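Local coordinates for protein ubiquitin conjugating enzyme (Plasmodium yoelii, PDB 2PWQ) that probably serves as an E2 ubiquitin-conjugating enzyme, carrying activated ubiquitin as a thioester and passing it on toward target proteins, at residues I76-P87 / L112-I122. Sequence-based numbering, arbitrary orientation.
Sequences ITIPNDYPYNPP and LKNEWSPALTI
P83 and P118 bring the two backbones closest, their CA atoms 4.7 Å apart, and the chains run in opposite senses here, P86 lying next to W116 with CA atoms 5.8 Å apart. Segment 76-87 leaves strand 71-77, makes a type I turn over P79-Y82 and passes a cis peptide bond before P83. Segment 112-122 finishes helix 110-115, turns again at S117-L120 and enters helix 122-134 with T121 at the N-cap. How one indole can join two loops is well illustrated by W116. With CG anti to the backbone N (chi1 -165°), the ring reaches to the proline-rich loop, where NE1 donates to P83 O at 2.9 Å. This acceptor lies close to the indole plane, yet the N-H approaches from above the carbonyl plane and the bond is bent (144°). Two prolines share one face of the indole in CH-pi contacts: P86 CA sits 3.7 Å from the centroid of the five-membered ring, and P87 CD 3.8 Å from that of the six-membered ring. L120 CB packs on the opposite face. W116 CZ2 meets Y82 CE1 at 3.4 Å, rim to rim, with the planes inclined at 43°. The Y82 hydroxyl passes I122 CG1 at 3.5 Å and is hydrogen-bonded to one carboxylate oxygen of E31 in helix 23-37; the other oxygen of E31 accepts from the backbone N of I122. I122 CD1 packs against I78 CD1 at 3.7 Å, while its CG2 touches I76, joining the start of helix 122-134 to the end of strand 71-77 and the loop just past it. Such packing of a Tyr-Pro loop following the third sheet strand against a Trp-Ser-Pro loop beyond the predicted active-site cysteine, C108, is characteristic of the UBC fold of E2 enzymes.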
ATOM      1  N   ILE A  76       2.501  -7.942   1.027  1.00 36.39           N
ATOM      2  CA  ILE A  76       1.088  -8.358   1.023  1.00 35.50           C
ATOM      3  C   ILE A  76       0.955  -9.832   1.470  1.00 37.12           C
ATOM      4  O   ILE A  76       1.321 -10.748   0.735  1.00 36.23           O
ATOM      5  CB  ILE A  76       0.480  -8.165  -0.377  1.00 36.17           C
ATOM      6  CG1 ILE A  76       0.718  -6.724  -0.863  1.00 34.36           C
ATOM      7  CG2 ILE A  76      -1.041  -8.566  -0.396  1.00 29.04           C
ATOM      8  CD1 ILE A  76       0.499  -6.524  -2.345  1.00 36.00           C
ATOM      9  N   THR A  77       0.470 -10.086   2.677  1.00 38.93           N
ATOM     10  CA  THR A  77       0.270 -11.477   3.049  1.00 40.64           C
ATOM     11  C   THR A  77      -1.206 -11.850   2.950  1.00 41.59           C
ATOM     12  O   THR A  77      -2.079 -11.249   3.628  1.00 42.07           O
ATOM     13  CB  THR A  77       0.902 -11.874   4.412  1.00 41.59           C
ATOM     14  OG1 THR A  77      -0.032 -11.673   5.453  1.00 44.46           O
ATOM     15  CG2 THR A  77       2.140 -11.073   4.734  1.00 40.95           C
ATOM     16  N   ILE A  78      -1.497 -12.811   2.071  1.00 41.64           N
ATOM     17  CA  ILE A  78      -2.881 -13.159   1.709  1.00 43.05           C
ATOM     18  C   ILE A  78      -3.293 -14.365   2.518  1.00 44.72           C
ATOM     19  O   ILE A  78      -2.552 -15.356   2.535  1.00 45.32           O
ATOM     20  CB  ILE A  78      -2.978 -13.465   0.216  1.00 42.13           C
ATOM     21  CG1 ILE A  78      -2.494 -12.261  -0.571  1.00 41.32           C
ATOM     22  CG2 ILE A  78      -4.405 -13.888  -0.186  1.00 42.23           C
ATOM     23  CD1 ILE A  78      -2.035 -12.567  -1.926  1.00 38.95           C
ATOM     24  N   PRO A  79      -4.456 -14.301   3.211  1.00 46.29           N
ATOM     25  CA  PRO A  79      -4.840 -15.431   4.071  1.00 46.90           C
ATOM     26  C   PRO A  79      -5.264 -16.655   3.269  1.00 47.41           C
ATOM     27  O   PRO A  79      -5.635 -16.511   2.098  1.00 46.41           O
ATOM     28  CB  PRO A  79      -6.029 -14.870   4.878  1.00 47.03           C
ATOM     29  CG  PRO A  79      -6.612 -13.850   4.012  1.00 46.03           C
ATOM     30  CD  PRO A  79      -5.465 -13.218   3.266  1.00 46.10           C
ATOM     31  N   ASN A  80      -5.216 -17.834   3.902  1.00 49.32           N
ATOM     32  CA  ASN A  80      -5.519 -19.105   3.222  1.00 51.76           C
ATOM     33  C   ASN A  80      -6.972 -19.316   2.810  1.00 52.23           C
ATOM     34  O   ASN A  80      -7.260 -20.153   1.946  1.00 52.42           O
ATOM     35  CB  ASN A  80      -4.931 -20.340   3.943  1.00 52.83           C
ATOM     36  CG  ASN A  80      -5.345 -20.458   5.425  1.00 56.73           C
ATOM     37  OD1 ASN A  80      -6.240 -19.756   5.919  1.00 61.25           O
ATOM     38  ND2 ASN A  80      -4.671 -21.365   6.142  1.00 59.14           N
ATOM     39  N   ASP A  81      -7.866 -18.516   3.389  1.00 52.72           N
ATOM     40  CA  ASP A  81      -9.281 -18.482   2.999  1.00 53.10           C
ATOM     41  C   ASP A  81      -9.690 -17.343   2.061  1.00 52.48           C
ATOM     42  O   ASP A  81     -10.880 -17.187   1.736  1.00 51.74           O
ATOM     43  CB  ASP A  81     -10.187 -18.484   4.238  1.00 53.64           C
ATOM     44  CG  ASP A  81      -9.675 -17.587   5.360  1.00 55.56           C
ATOM     45  OD1 ASP A  81      -8.738 -16.784   5.158  1.00 55.85           O
ATOM     46  OD2 ASP A  81     -10.238 -17.691   6.475  1.00 59.74           O
ATOM     47  N   TYR A  82      -8.728 -16.547   1.619  1.00 51.07           N
ATOM     48  CA  TYR A  82      -9.030 -15.523   0.633  1.00 50.77           C
ATOM     49  C   TYR A  82      -9.936 -16.094  -0.484  1.00 52.19           C
ATOM     50  O   TYR A  82      -9.692 -17.211  -0.940  1.00 52.82           O
ATOM     51  CB  TYR A  82      -7.727 -15.002   0.054  1.00 48.67           C
ATOM     52  CG  TYR A  82      -7.863 -13.752  -0.755  1.00 45.82           C
ATOM     53  CD1 TYR A  82      -7.883 -12.496  -0.144  1.00 42.90           C
ATOM     54  CD2 TYR A  82      -7.967 -13.820  -2.146  1.00 42.55           C
ATOM     55  CE1 TYR A  82      -7.994 -11.336  -0.919  1.00 42.97           C
ATOM     56  CE2 TYR A  82      -8.091 -12.689  -2.912  1.00 42.47           C
ATOM     57  CZ  TYR A  82      -8.114 -11.449  -2.301  1.00 42.96           C
ATOM     58  OH  TYR A  82      -8.209 -10.353  -3.096  1.00 40.99           O
ATOM     59  N   PRO A  83     -10.955 -15.330  -0.963  1.00 52.82           N
ATOM     60  CA  PRO A  83     -11.275 -13.923  -0.728  1.00 53.35           C
ATOM     61  C   PRO A  83     -12.243 -13.646   0.419  1.00 53.70           C
ATOM     62  O   PRO A  83     -12.863 -12.590   0.423  1.00 53.72           O
ATOM     63  CB  PRO A  83     -11.907 -13.484  -2.065  1.00 53.19           C
ATOM     64  CG  PRO A  83     -12.313 -14.762  -2.769  1.00 52.91           C
ATOM     65  CD  PRO A  83     -11.932 -15.926  -1.891  1.00 52.94           C
ATOM     66  N   TYR A  84     -12.338 -14.562   1.381  1.00 54.26           N
ATOM     67  CA  TYR A  84     -13.313 -14.473   2.476  1.00 55.39           C
ATOM     68  C   TYR A  84     -12.733 -13.718   3.660  1.00 54.55           C
ATOM     69  O   TYR A  84     -13.453 -13.401   4.603  1.00 54.68           O
ATOM     70  CB  TYR A  84     -13.805 -15.872   2.917  1.00 56.83           C
ATOM     71  CG  TYR A  84     -14.528 -16.696   1.850  1.00 59.38           C
ATOM     72  CD1 TYR A  84     -15.367 -17.766   2.202  1.00 61.39           C
ATOM     73  CD2 TYR A  84     -14.383 -16.400   0.483  1.00 60.82           C
ATOM     74  CE1 TYR A  84     -16.033 -18.525   1.209  1.00 61.25           C
ATOM     75  CE2 TYR A  84     -15.023 -17.136  -0.503  1.00 60.92           C
ATOM     76  CZ  TYR A  84     -15.842 -18.191  -0.149  1.00 61.86           C
ATOM     77  OH  TYR A  84     -16.449 -18.894  -1.175  1.00 62.04           O
ATOM     78  N   ASN A  85     -11.426 -13.456   3.612  1.00 53.13           N
ATOM     79  CA  ASN A  85     -10.754 -12.552   4.552  1.00 51.47           C
ATOM     80  C   ASN A  85      -9.825 -11.585   3.816  1.00 49.53           C
ATOM     81  O   ASN A  85      -9.356 -11.905   2.702  1.00 48.94           O
ATOM     82  CB  ASN A  85     -10.027 -13.310   5.661  1.00 52.05           C
ATOM     83  CG  ASN A  85     -10.830 -13.371   6.958  1.00 54.81           C
ATOM     84  OD1 ASN A  85     -10.281 -13.204   8.054  1.00 58.26           O
ATOM     85  ND2 ASN A  85     -12.133 -13.597   6.843  1.00 56.83           N
ATOM     86  N   PRO A  86      -9.596 -10.379   4.401  1.00 47.78           N
ATOM     87  CA  PRO A  86      -8.735  -9.384   3.753  1.00 46.40           C
ATOM     88  C   PRO A  86      -7.227  -9.737   3.775  1.00 44.70           C
ATOM     89  O   PRO A  86      -6.767 -10.496   4.644  1.00 43.55           O
ATOM     90  CB  PRO A  86      -8.990  -8.114   4.580  1.00 45.47           C
ATOM     91  CG  PRO A  86      -9.276  -8.605   5.925  1.00 46.31           C
ATOM     92  CD  PRO A  86     -10.118  -9.858   5.685  1.00 47.85           C
ATOM     93  N   PRO A  87      -6.465  -9.177   2.821  1.00 43.91           N
ATOM     94  CA  PRO A  87      -5.002  -9.305   2.917  1.00 43.19           C
ATOM     95  C   PRO A  87      -4.488  -8.468   4.089  1.00 42.80           C
ATOM     96  O   PRO A  87      -5.206  -7.568   4.565  1.00 43.04           O
ATOM     97  CB  PRO A  87      -4.520  -8.727   1.582  1.00 42.74           C
ATOM     98  CG  PRO A  87      -5.621  -7.768   1.173  1.00 43.64           C
ATOM     99  CD  PRO A  87      -6.885  -8.422   1.624  1.00 42.90           C
ATOM    100  N   LEU A 112     -10.850  -1.594   5.546  1.00 58.59           N
ATOM    101  CA  LEU A 112     -11.031  -2.780   4.693  1.00 59.80           C
ATOM    102  C   LEU A 112     -11.290  -4.078   5.449  1.00 60.28           C
ATOM    103  O   LEU A 112     -12.016  -4.931   4.956  1.00 60.65           O
ATOM    104  CB  LEU A 112      -9.997  -2.963   3.582  1.00 59.82           C
ATOM    105  CG  LEU A 112      -8.503  -2.858   3.779  1.00 61.63           C
ATOM    106  CD1 LEU A 112      -7.841  -4.084   3.154  1.00 62.45           C
ATOM    107  CD2 LEU A 112      -8.023  -1.569   3.113  1.00 63.43           C
ATOM    108  N   LYS A 113     -10.731  -4.215   6.649  1.00 60.87           N
ATOM    109  CA  LYS A 113     -11.075  -5.329   7.536  1.00 61.56           C
ATOM    110  C   LYS A 113     -12.596  -5.492   7.599  1.00 62.09           C
ATOM    111  O   LYS A 113     -13.126  -6.504   7.145  1.00 62.76           O
ATOM    112  CB  LYS A 113     -10.500  -5.105   8.935  1.00 61.61           C
ATOM    113  CG  LYS A 113     -10.476  -6.316   9.849  0.50 61.63           C
ATOM    114  CD  LYS A 113      -9.819  -5.938  11.170  0.30 61.39           C
ATOM    115  CE  LYS A 113      -9.160  -7.131  11.828  0.30 60.95           C
ATOM    116  NZ  LYS A 113      -8.091  -6.689  12.764  0.50 60.49           N
ATOM    117  N   ASN A 114     -13.315  -4.503   8.118  1.00 62.07           N
ATOM    118  CA  ASN A 114     -14.769  -4.683   8.237  1.00 62.26           C
ATOM    119  C   ASN A 114     -15.578  -4.406   6.966  1.00 61.68           C
ATOM    120  O   ASN A 114     -16.756  -4.751   6.893  1.00 62.00           O
ATOM    121  CB  ASN A 114     -15.359  -3.986   9.478  1.00 62.62           C
ATOM    122  CG  ASN A 114     -14.768  -2.605   9.731  1.00 63.85           C
ATOM    123  OD1 ASN A 114     -14.375  -2.288  10.858  1.00 64.48           O
ATOM    124  ND2 ASN A 114     -14.721  -1.773   8.691  1.00 64.88           N
ATOM    125  N   GLU A 115     -14.952  -3.806   5.959  1.00 60.47           N
ATOM    126  CA  GLU A 115     -15.594  -3.711   4.656  1.00 59.38           C
ATOM    127  C   GLU A 115     -15.355  -4.940   3.761  1.00 57.98           C
ATOM    128  O   GLU A 115     -16.012  -5.077   2.725  1.00 57.83           O
ATOM    129  CB  GLU A 115     -15.190  -2.416   3.916  1.00 59.79           C
ATOM    130  CG  GLU A 115     -15.823  -1.130   4.464  1.00 61.66           C
ATOM    131  CD  GLU A 115     -17.323  -1.287   4.820  1.00 65.34           C
ATOM    132  OE1 GLU A 115     -17.642  -1.302   6.041  1.00 65.15           O
ATOM    133  OE2 GLU A 115     -18.168  -1.416   3.887  1.00 65.20           O
ATOM    134  N   TRP A 116     -14.434  -5.829   4.149  1.00 56.49           N
ATOM    135  CA  TRP A 116     -13.973  -6.870   3.218  1.00 54.72           C
ATOM    136  C   TRP A 116     -15.059  -7.837   2.757  1.00 54.05           C
ATOM    137  O   TRP A 116     -15.865  -8.303   3.554  1.00 54.12           O
ATOM    138  CB  TRP A 116     -12.735  -7.654   3.715  1.00 54.13           C
ATOM    139  CG  TRP A 116     -12.155  -8.408   2.565  1.00 53.24           C
ATOM    140  CD1 TRP A 116     -12.429  -9.690   2.222  1.00 52.64           C
ATOM    141  CD2 TRP A 116     -11.284  -7.889   1.541  1.00 51.03           C
ATOM    142  NE1 TRP A 116     -11.769 -10.021   1.061  1.00 51.94           N
ATOM    143  CE2 TRP A 116     -11.059  -8.936   0.620  1.00 50.83           C
ATOM    144  CE3 TRP A 116     -10.664  -6.654   1.329  1.00 49.71           C
ATOM    145  CZ2 TRP A 116     -10.248  -8.791  -0.502  1.00 49.91           C
ATOM    146  CZ3 TRP A 116      -9.847  -6.505   0.208  1.00 52.53           C
ATOM    147  CH2 TRP A 116      -9.646  -7.577  -0.695  1.00 52.65           C
ATOM    148  N   SER A 117     -15.077  -8.088   1.452  1.00 53.04           N
ATOM    149  CA  SER A 117     -15.878  -9.145   0.866  1.00 52.26           C
ATOM    150  C   SER A 117     -15.182  -9.621  -0.408  1.00 51.74           C
ATOM    151  O   SER A 117     -14.411  -8.862  -1.029  1.00 51.70           O
ATOM    152  CB  SER A 117     -17.288  -8.638   0.520  1.00 52.39           C
ATOM    153  OG  SER A 117     -17.342  -8.066  -0.792  1.00 50.46           O
ATOM    154  N   PRO A 118     -15.459 -10.876  -0.814  1.00 50.85           N
ATOM    155  CA  PRO A 118     -15.081 -11.462  -2.100  1.00 49.06           C
ATOM    156  C   PRO A 118     -15.183 -10.527  -3.294  1.00 47.68           C
ATOM    157  O   PRO A 118     -14.575 -10.798  -4.324  1.00 47.27           O
ATOM    158  CB  PRO A 118     -16.068 -12.614  -2.234  1.00 49.59           C
ATOM    159  CG  PRO A 118     -16.192 -13.117  -0.824  1.00 50.50           C
ATOM    160  CD  PRO A 118     -16.155 -11.864   0.043  1.00 50.98           C
ATOM    161  N   ALA A 119     -15.922  -9.429  -3.173  1.00 45.69           N
ATOM    162  CA  ALA A 119     -16.020  -8.477  -4.280  1.00 44.71           C
ATOM    163  C   ALA A 119     -14.765  -7.581  -4.380  1.00 43.73           C
ATOM    164  O   ALA A 119     -14.389  -7.115  -5.466  1.00 42.74           O
ATOM    165  CB  ALA A 119     -17.304  -7.619  -4.139  1.00 45.30           C
ATOM    166  N   LEU A 120     -14.127  -7.343  -3.235  1.00 42.26           N
ATOM    167  CA  LEU A 120     -12.924  -6.519  -3.190  1.00 41.51           C
ATOM    168  C   LEU A 120     -11.716  -7.279  -3.803  1.00 40.94           C
ATOM    169  O   LEU A 120     -11.749  -8.504  -3.965  1.00 41.59           O
ATOM    170  CB  LEU A 120     -12.703  -6.043  -1.745  1.00 40.38           C
ATOM    171  CG  LEU A 120     -13.579  -4.824  -1.374  1.00 41.11           C
ATOM    172  CD1 LEU A 120     -13.549  -4.509   0.095  1.00 39.07           C
ATOM    173  CD2 LEU A 120     -13.154  -3.593  -2.187  1.00 42.53           C
ATOM    174  N   THR A 121     -10.688  -6.541  -4.203  1.00 39.87           N
ATOM    175  CA  THR A 121      -9.488  -7.118  -4.771  1.00 36.89           C
ATOM    176  C   THR A 121      -8.255  -6.421  -4.182  1.00 36.11           C
ATOM    177  O   THR A 121      -8.297  -5.269  -3.703  1.00 33.83           O
ATOM    178  CB  THR A 121      -9.401  -6.957  -6.298  1.00 37.07           C
ATOM    179  OG1 THR A 121      -9.194  -5.579  -6.601  1.00 37.09           O
ATOM    180  CG2 THR A 121     -10.714  -7.436  -7.014  1.00 38.51           C
ATOM    181  N   ILE A 122      -7.135  -7.124  -4.288  1.00 33.75           N
ATOM    182  CA  ILE A 122      -5.886  -6.564  -3.828  1.00 32.34           C
ATOM    183  C   ILE A 122      -5.533  -5.258  -4.561  1.00 31.49           C
ATOM    184  O   ILE A 122      -5.212  -4.298  -3.924  1.00 32.35           O
ATOM    185  CB  ILE A 122      -4.785  -7.650  -3.888  1.00 31.93           C
ATOM    186  CG1 ILE A 122      -5.096  -8.694  -2.821  1.00 33.09           C
ATOM    187  CG2 ILE A 122      -3.423  -7.033  -3.623  1.00 29.80           C
ATOM    188  CD1 ILE A 122      -4.435  -9.993  -3.010  1.00 38.80           C
TER